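Local coordinates for peptidoglycan-recognition protein LC (Drosophila melanogaster, PDB 2F2L) that activates the imd/Relish immune pathway, through this extracellular amidase-like domain, in response to Gram-negative peptidoglycan and lipopolysaccharide, at residues V24-A29 against R137-S142; A64-I69 against G85-N90. All coordinates share one frame; numbering follows the deposited sequence.

Interaction 1: residues V24-A29 against R137-S142; sequences VGLVIA and RFTASS
Val27 and Phe138 sit side by side on two adjacent parallel strands, 26-29 and 137-140. The axes of these two strands approach to 4.7 Å at an angle of 26°.

Backbone hydrogen bonds form a ladder. Arg137 N donates to Gly25 O, and Val27 N to Arg137 O. Thr139 N then donates to Val27 O, and Ala29 N to Thr139 O at 2.9 Å. Val27 thus bonds through both its N and its O. The last rung reaches past the strand: Ser141 N, in the first turn of helix 141-144, donates to Ala29 O at 3.0 Å and lies in that carbonyl plane. Two side-chain hydroxyls find partners elsewhere: Ser141 OG is hydrogen-bonded to Tyr157 OH, and Thr139 OG1 to Ser167 OXT, the C-terminal carboxylate.

Apolar contacts fall on both faces of the sheet. On the Val27 and Ala29 face, the Phe138 ring leans across to the neighbouring strand, with CG anti to the backbone N (chi1 -174°). Its CD1 lies 3.8 Å from Val27 CG1, and its CE1 is equally far from Ala29 CB. The edge of the ring meets Val27 O, 3.3 Å from CD1. Leu123 of helix 113-128 touches both Val27 and Phe138.

On the other face, Leu26 CD1 touches both the Arg137 stem and Thr139, 3.8 Å from Thr139 CG2. Ile28 CG2 packs on Ser141 CB at 3.6 Å.

Strand 24-31 also bonds to strand 98-102, while 136-140 is one of the two edge strands. This is the parallel edge of the mixed sheet, flanked by helices, of the PGRP amidase-like fold.

Interaction 2: residues A64-I69 against G85-N90; sequences AYNFLI and GAHMNN
Within the PGRP amidase-like fold, this contact joins the turn leading into sheet strand 67-69 to the loop between strand 75-77 and helix 91-94. Its link is one backbone hydrogen bond. Ala86 N donates to Ala64 O at 2.9 Å, with an N-H...O angle of 180°. The donor lies in the carbonyl plane. The same oxygen meets the His87 ring at its edge and comes 3.5 Å from Gly85 CA, with residues 85-87 lying round it.

The side chains add looser packing. Ala64 CB sits over the centre of the Tyr65 ring, 4.1 Å above its plane. From the other segment, His87 CB approaches Tyr65 CD1 obliquely at 4.0 Å. His87 CG stands between its backbone N and carbonyl carbon (chi1 46°). With this torsion the imidazole lies beside strands 24-31 and 98-102, and its NE2 is hydrogen-bonded to Ser97 OG.

Asn66 is a buried polar hub. Its ND2 gives hydrogen bonds to Lys83 O and Gly80 O, and its OD1 accepts one from Ser99 N. These bonds fix the amide beside the imidazole, with Asn66 OD1 4.2 Å from His87 CE1.

Overall arrangement
The centres of the two interactions lie about 11 Å apart, and both reach the same mixed sheet. Strand 98-102 lies between strands 24-31 and 67-69 and pairs with both. Along the chain, interaction 2 is nested within the loop that interaction 1 closes. Residues 24-29 come first, then 64-69 and 85-90, and 137-142 last. The two contacts also touch directly. Ile28 CD1 packs 3.7 Å from His87 NE2, and Ser141 O lies 3.8 Å from Met88 CE. The 85-90 loop therefore packs on strand 24-31 and on the start of helix 141-144, joining distant parts of the chain into one compact recognition domain.

Interaction 1: residues V24-A29 against R137-S142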
loop_
_atom_site.group_PDB
_atom_site.type_symbol
_atom_site.label_atom_id
_atom_site.label_comp_id
_atom_site.label_asym_id
_atom_site.label_seq_id
_atom_site.Cartn_x
_atom_site.Cartn_y
_atom_site.Cartn_z
ATOM N N VAL A 24 7.414 -15.267 -21.838
ATOM C CA VAL A 24 7.481 -14.061 -22.679
ATOM C C VAL A 24 8.837 -13.952 -23.368
ATOM O O VAL A 24 9.867 -14.390 -22.828
ATOM C CB VAL A 24 7.172 -12.733 -21.895
ATOM C CG1 VAL A 24 5.790 -12.802 -21.229
ATOM C CG2 VAL A 24 8.257 -12.374 -20.892
ATOM N N GLY A 25 8.837 -13.361 -24.557
ATOM C CA GLY A 25 10.073 -13.124 -25.307
ATOM C C GLY A 25 10.591 -11.706 -25.141
ATOM O O GLY A 25 11.637 -11.345 -25.689
ATOM N N LEU A 26 9.869 -10.909 -24.362
ATOM C CA LEU A 26 10.159 -9.482 -24.245
ATOM C C LEU A 26 10.039 -8.979 -22.802
ATOM O O LEU A 26 9.033 -9.222 -22.127
ATOM C CB LEU A 26 9.201 -8.707 -25.138
ATOM C CG LEU A 26 9.366 -7.188 -25.199
ATOM C CD1 LEU A 26 10.701 -6.821 -25.794
ATOM C CD2 LEU A 26 8.233 -6.589 -26.017
ATOM N N VAL A 27 11.063 -8.274 -22.343
ATOM C CA VAL A 27 11.058 -7.622 -21.034
ATOM C C VAL A 27 11.307 -6.138 -21.264
ATOM O O VAL A 27 12.235 -5.771 -22.002
ATOM C CB VAL A 27 12.136 -8.224 -20.093
ATOM C CG1 VAL A 27 12.115 -7.543 -18.719
ATOM C CG2 VAL A 27 11.917 -9.705 -19.947
ATOM N N ILE A 28 10.481 -5.282 -20.657
ATOM C CA ILE A 28 10.507 -3.835 -20.920
ATOM C C ILE A 28 10.884 -3.045 -19.671
ATOM O O ILE A 28 10.293 -3.237 -18.581
ATOM C CB ILE A 28 9.138 -3.340 -21.435
ATOM C CG1 ILE A 28 8.802 -4.012 -22.772
ATOM C CG2 ILE A 28 9.136 -1.831 -21.635
ATOM C CD1 ILE A 28 7.334 -3.937 -23.134
ATOM N N ALA A 29 11.864 -2.154 -19.824
ATOM C CA ALA A 29 12.298 -1.304 -18.721
ATOM C C ALA A 29 11.594 0.052 -18.784
ATOM O O ALA A 29 11.364 0.589 -19.864
ATOM C CB ALA A 29 13.804 -1.140 -18.724
ATOM N N ARG A 137 14.407 -10.621 -25.547
ATOM C CA ARG A 137 14.882 -9.273 -25.748
ATOM C C ARG A 137 14.523 -8.407 -24.519
ATOM O O ARG A 137 13.392 -8.457 -24.010
ATOM C CB ARG A 137 14.240 -8.736 -27.023
ATOM C CG ARG A 137 14.325 -7.258 -27.211
ATOM C CD ARG A 137 13.582 -6.850 -28.490
ATOM N NE ARG A 137 13.639 -5.405 -28.695
ATOM C CZ ARG A 137 12.852 -4.714 -29.509
ATOM N NH1 ARG A 137 11.885 -5.318 -30.195
ATOM N NH2 ARG A 137 13.029 -3.398 -29.605
ATOM N N PHE A 138 15.498 -7.636 -24.038
ATOM C CA PHE A 138 15.300 -6.643 -22.970
ATOM C C PHE A 138 15.414 -5.282 -23.659
ATOM O O PHE A 138 16.393 -5.019 -24.373
ATOM C CB PHE A 138 16.370 -6.851 -21.891
ATOM C CG PHE A 138 16.220 -5.992 -20.640
ATOM C CD1 PHE A 138 14.981 -5.550 -20.184
ATOM C CD2 PHE A 138 17.345 -5.680 -19.888
ATOM C CE1 PHE A 138 14.874 -4.773 -19.032
ATOM C CE2 PHE A 138 17.248 -4.900 -18.728
ATOM C CZ PHE A 138 16.003 -4.457 -18.293
ATOM N N THR A 139 14.403 -4.434 -23.516
ATOM C CA THR A 139 14.413 -3.137 -24.209
ATOM C C THR A 139 13.792 -2.014 -23.399
ATOM O O THR A 139 13.196 -2.247 -22.357
ATOM C CB THR A 139 13.716 -3.213 -25.586
ATOM O OG1 THR A 139 14.018 -2.033 -26.346
ATOM C CG2 THR A 139 12.246 -3.343 -25.458
ATOM N N ALA A 140 13.956 -0.796 -23.907
ATOM C CA ALA A 140 13.402 0.395 -23.305
ATOM C C ALA A 140 11.998 0.610 -23.799
ATOM O O ALA A 140 11.707 0.492 -25.007
ATOM C CB ALA A 140 14.259 1.607 -23.641
ATOM N N SER A 141 11.125 0.950 -22.858
ATOM C CA SER A 141 9.785 1.386 -23.188
ATOM C C SER A 141 9.798 2.533 -24.197
ATOM O O SER A 141 8.925 2.607 -25.056
ATOM C CB SER A 141 9.022 1.780 -21.917
ATOM O OG SER A 141 9.623 2.889 -21.277
ATOM N N SER A 142 10.808 3.401 -24.111
ATOM C CA SER A 142 10.889 4.564 -24.980
ATOM C C SER A 142 11.271 4.220 -26.422
ATOM O O SER A 142 10.907 4.939 -27.343
ATOM C CB SER A 142 11.892 5.581 -24.433
ATOM O OG SER A 142 13.181 5.021 -24.357
#

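Interaction 2: residues A64-I69 against G85-N90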
loop_
_atom_site.group_PDB
_atom_site.type_symbol
_atom_site.label_atom_id
_atom_site.label_comp_id
_atom_site.label_asym_id
_atom_site.label_seq_id
_atom_site.Cartn_x
_atom_site.Cartn_y
_atom_site.Cartn_z
ATOM N N ALA A 64 0.941 -0.859 -12.136
ATOM C CA ALA A 64 0.967 -1.142 -13.565
ATOM C C ALA A 64 1.993 -2.210 -13.959
ATOM O O ALA A 64 1.917 -2.758 -15.069
ATOM C CB ALA A 64 1.199 0.168 -14.373
ATOM N N TYR A 65 2.915 -2.535 -13.048
ATOM C CA TYR A 65 4.136 -3.257 -13.399
ATOM C C TYR A 65 4.229 -4.657 -12.803
ATOM O O TYR A 65 3.677 -4.945 -11.755
ATOM C CB TYR A 65 5.370 -2.458 -12.967
ATOM C CG TYR A 65 5.282 -0.986 -13.259
ATOM C CD1 TYR A 65 5.412 -0.497 -14.549
ATOM C CD2 TYR A 65 5.054 -0.086 -12.236
ATOM C CE1 TYR A 65 5.299 0.872 -14.807
ATOM C CE2 TYR A 65 4.947 1.247 -12.472
ATOM C CZ TYR A 65 5.060 1.733 -13.747
ATOM O OH TYR A 65 4.962 3.091 -13.908
ATOM N N ASN A 66 4.970 -5.527 -13.483
ATOM C CA ASN A 66 5.209 -6.863 -12.955
ATOM C C ASN A 66 6.130 -6.854 -11.732
ATOM O O ASN A 66 5.837 -7.501 -10.732
ATOM C CB ASN A 66 5.724 -7.779 -14.053
ATOM C CG ASN A 66 4.702 -7.964 -15.152
ATOM O OD1 ASN A 66 4.791 -7.307 -16.183
ATOM N ND2 ASN A 66 3.706 -8.839 -14.926
ATOM N N PHE A 67 7.216 -6.100 -11.822
ATOM C CA PHE A 67 8.183 -5.955 -10.721
ATOM C C PHE A 67 8.670 -4.543 -10.732
ATOM O O PHE A 67 8.675 -3.921 -11.782
ATOM C CB PHE A 67 9.371 -6.914 -10.898
ATOM C CG PHE A 67 8.981 -8.354 -10.810
ATOM C CD1 PHE A 67 8.826 -8.961 -9.581
ATOM C CD2 PHE A 67 8.711 -9.084 -11.954
ATOM C CE1 PHE A 67 8.437 -10.291 -9.493
ATOM C CE2 PHE A 67 8.317 -10.407 -11.874
ATOM C CZ PHE A 67 8.183 -11.008 -10.649
ATOM N N LEU A 68 9.050 -4.042 -9.559
ATOM C CA LEU A 68 9.664 -2.735 -9.412
ATOM C C LEU A 68 11.021 -2.900 -8.706
ATOM O O LEU A 68 11.136 -3.667 -7.760
ATOM C CB LEU A 68 8.767 -1.784 -8.614
ATOM C CG LEU A 68 7.370 -1.526 -9.229
ATOM C CD1 LEU A 68 6.336 -2.449 -8.612
ATOM C CD2 LEU A 68 6.941 -0.073 -9.044
ATOM N N ILE A 69 12.032 -2.173 -9.166
ATOM C CA ILE A 69 13.389 -2.297 -8.627
ATOM C C ILE A 69 13.795 -1.004 -7.946
ATOM O O ILE A 69 13.863 0.055 -8.569
ATOM C CB ILE A 69 14.402 -2.628 -9.727
ATOM C CG1 ILE A 69 13.817 -3.673 -10.704
ATOM C CG2 ILE A 69 15.757 -3.039 -9.103
ATOM C CD1 ILE A 69 14.423 -5.018 -10.666
ATOM N N GLY A 85 0.692 -7.042 -17.195
ATOM C CA GLY A 85 0.872 -5.685 -16.746
ATOM C C GLY A 85 0.082 -4.713 -17.590
ATOM O O GLY A 85 -0.639 -5.108 -18.511
ATOM N N ALA A 86 0.206 -3.433 -17.250
ATOM C CA ALA A 86 -0.500 -2.363 -17.946
ATOM C C ALA A 86 0.459 -1.202 -18.246
ATOM O O ALA A 86 0.072 -0.039 -18.334
ATOM C CB ALA A 86 -1.668 -1.901 -17.108
ATOM N N HIS A 87 1.715 -1.560 -18.452
ATOM C CA HIS A 87 2.801 -0.603 -18.555
ATOM C C HIS A 87 2.817 0.177 -19.876
ATOM O O HIS A 87 3.073 1.367 -19.863
ATOM C CB HIS A 87 4.147 -1.299 -18.284
ATOM C CG HIS A 87 4.320 -2.595 -19.009
ATOM N ND1 HIS A 87 3.728 -3.770 -18.588
ATOM C CD2 HIS A 87 5.000 -2.897 -20.140
ATOM C CE1 HIS A 87 4.050 -4.741 -19.426
ATOM N NE2 HIS A 87 4.820 -4.239 -20.377
ATOM N N MET A 88 2.536 -0.464 -21.006
ATOM C CA MET A 88 2.532 0.246 -22.303
ATOM C C MET A 88 1.177 0.856 -22.711
ATOM O O MET A 88 1.107 1.625 -23.690
ATOM C CB MET A 88 3.003 -0.690 -23.421
ATOM C CG MET A 88 4.355 -1.328 -23.174
ATOM S SD MET A 88 5.672 -0.141 -22.846
ATOM C CE MET A 88 5.921 0.421 -24.529
ATOM N N ASN A 89 0.110 0.533 -21.980
ATOM C CA ASN A 89 -1.247 0.957 -22.362
ATOM C C ASN A 89 -1.538 0.523 -23.795
ATOM O O ASN A 89 -2.130 1.263 -24.587
ATOM C CB ASN A 89 -1.403 2.476 -22.227
ATOM C CG ASN A 89 -1.005 2.979 -20.857
ATOM O OD1 ASN A 89 -1.638 2.645 -19.857
ATOM N ND2 ASN A 89 0.043 3.801 -20.803
ATOM N N ASN A 90 -1.085 -0.683 -24.113
ATOM C CA ASN A 90 -1.201 -1.244 -25.439
ATOM C C ASN A 90 -1.241 -2.749 -25.283
ATOM O O ASN A 90 -0.275 -3.349 -24.802
ATOM C CB ASN A 90 0.002 -0.807 -26.267
ATOM C CG ASN A 90 0.004 -1.393 -27.644
ATOM O OD1 ASN A 90 0.109 -2.596 -27.813
ATOM N ND2 ASN A 90 -0.083 -0.546 -28.635
#